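Local coordinates for pullulanase (Bacillus acidopullulyticus, PDB 2WAN), which hydrolyses alpha-1,6-glucosidic linkages in pullulan and in branched starch polysaccharides such as amylopectin, at residues Asp755-Lys758 against Met759-Ala763. Numbering follows the deposited sequence.
Sequences DRIK and MDELA
Ile-757 and Glu-761 stand one helical turn apart, side by side and pointing the same way. The Ile-757 methyl CG2 lies 3.7 Å from Glu-761 OE1, and the methyl rests against the carboxylate. Glu-761 CG is beside its own backbone N (chi1 -72°), which brings it to 3.4 Å from Ile-757 O. That same carbonyl oxygen accepts the Glu-761 amide, N to O 2.9 Å and nearly straight at 174°.

Three more i to i+4 bonds complete the alpha-helical ladder. Met-759 N donates to Asp-755 O, Asp-760 N to Arg-756 O, and Leu-762 N to Lys-758 O. Lys-758 O also accepts a hydrogen bond from O1 of a bound glycerol that probably comes from the crystallisation liquor. Met-759 has CG beside its backbone N (chi1 -64°) and an extended chain beyond, which runs back along the previous turn: CG is 3.3 Å from Asp-755 O, and the methyl CE ends 4.4 Å from Asp-755 CB.

Asp-755 N is bonded to Thr-752 OG1. Helix 753-769 precedes strand 773-777, the last strand of the catalytic (beta/alpha)8 barrel. Ile-757 packs on Trp-741 of helix 740-747 and, with Glu-761, on Val-813 of helix 811-826.

Within the two turns the Glu-761 carboxylate meets a methyl group of Ile-757; the bound glycerol lies close to the Glu-761 side chain. The helix is thus held here by its main chain. Polar side-chain ends can then serve partners outside these turns, as Arg-756 NE does in donating to Asp-751 O.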
loop_
_atom_site.group_PDB
_atom_site.type_symbol
_atom_site.label_atom_id
_atom_site.label_comp_id
_atom_site.label_asym_id
_atom_site.label_seq_id
_atom_site.Cartn_x
_atom_site.Cartn_y
_atom_site.Cartn_z
ATOM N N ASP A 755 33.106 2.608 16.833
ATOM C CA ASP A 755 32.185 1.494 17.112
ATOM C C ASP A 755 30.823 1.713 16.494
ATOM O O ASP A 755 30.202 0.759 16.017
ATOM C CB ASP A 755 32.054 1.240 18.616
ATOM C CG ASP A 755 33.244 0.501 19.188
ATOM O OD1 ASP A 755 34.050 -0.032 18.408
ATOM O OD2 ASP A 755 33.370 0.451 20.440
ATOM N N ARG A 756 30.344 2.960 16.512
ATOM C CA ARG A 756 29.044 3.269 15.882
ATOM C C ARG A 756 29.085 3.019 14.368
ATOM O O ARG A 756 28.096 2.524 13.797
ATOM C CB ARG A 756 28.565 4.678 16.269
ATOM C CG ARG A 756 28.101 4.721 17.749
ATOM C CD ARG A 756 27.570 6.098 18.172
ATOM N NE ARG A 756 28.630 7.081 18.395
ATOM C CZ ARG A 756 28.869 8.129 17.614
ATOM N NH1 ARG A 756 28.133 8.335 16.529
ATOM N NH2 ARG A 756 29.856 8.975 17.915
ATOM N N ILE A 757 30.224 3.326 13.736
ATOM C CA ILE A 757 30.406 3.000 12.304
ATOM C C ILE A 757 30.293 1.475 12.096
ATOM O O ILE A 757 29.589 0.992 11.181
ATOM C CB ILE A 757 31.748 3.526 11.741
ATOM C CG1 ILE A 757 31.707 5.053 11.591
ATOM C CG2 ILE A 757 32.066 2.849 10.405
ATOM C CD1 ILE A 757 33.021 5.701 11.265
ATOM N N LYS A 758 30.956 0.706 12.962
ATOM C CA LYS A 758 30.865 -0.752 12.868
ATOM C C LYS A 758 29.437 -1.282 13.021
ATOM O O LYS A 758 29.038 -2.185 12.279
ATOM C CB LYS A 758 31.786 -1.425 13.902
ATOM C CG LYS A 758 33.267 -1.180 13.631
ATOM C CD LYS A 758 34.108 -1.881 14.699
ATOM C CE LYS A 758 35.593 -1.722 14.422
ATOM N NZ LYS A 758 36.370 -2.331 15.536
ATOM N N MET A 759 28.672 -0.722 13.963
ATOM C CA MET A 759 27.276 -1.123 14.179
ATOM C C MET A 759 26.392 -0.832 12.958
ATOM O O MET A 759 25.578 -1.669 12.571
ATOM C CB MET A 759 26.692 -0.443 15.412
ATOM C CG MET A 759 27.377 -0.846 16.708
ATOM S SD MET A 759 26.710 0.188 18.058
ATOM C CE MET A 759 27.971 -0.117 19.335
ATOM N N ASP A 760 26.592 0.343 12.368
ATOM C CA ASP A 760 25.859 0.771 11.171
ATOM C C ASP A 760 26.167 -0.214 10.025
ATOM O O ASP A 760 25.253 -0.750 9.376
ATOM C CB ASP A 760 26.299 2.212 10.814
ATOM C CG ASP A 760 25.484 2.826 9.665
ATOM O OD1 ASP A 760 25.322 2.180 8.607
ATOM O OD2 ASP A 760 25.012 3.976 9.837
ATOM N N GLU A 761 27.451 -0.469 9.796
ATOM C CA GLU A 761 27.874 -1.432 8.783
ATOM C C GLU A 761 27.307 -2.825 9.025
ATOM O O GLU A 761 26.879 -3.485 8.080
ATOM C CB GLU A 761 29.393 -1.490 8.700
ATOM C CG GLU A 761 29.986 -0.221 8.035
ATOM C CD GLU A 761 31.496 -0.121 8.105
ATOM O OE1 GLU A 761 32.100 -0.648 9.068
ATOM O OE2 GLU A 761 32.088 0.519 7.193
ATOM N N LEU A 762 27.322 -3.276 10.281
ATOM C CA LEU A 762 26.754 -4.594 10.631
ATOM C C LEU A 762 25.260 -4.726 10.332
ATOM O O LEU A 762 24.835 -5.737 9.773
ATOM C CB LEU A 762 27.030 -4.941 12.103
ATOM C CG LEU A 762 26.457 -6.276 12.605
ATOM C CD1 LEU A 762 26.923 -7.470 11.782
ATOM C CD2 LEU A 762 26.920 -6.465 14.056
ATOM N N ALA A 763 24.476 -3.706 10.675
ATOM C CA ALA A 763 23.042 -3.733 10.399
ATOM C C ALA A 763 22.798 -3.899 8.898
ATOM O O ALA A 763 21.985 -4.740 8.477
ATOM C CB ALA A 763 22.390 -2.467 10.904
#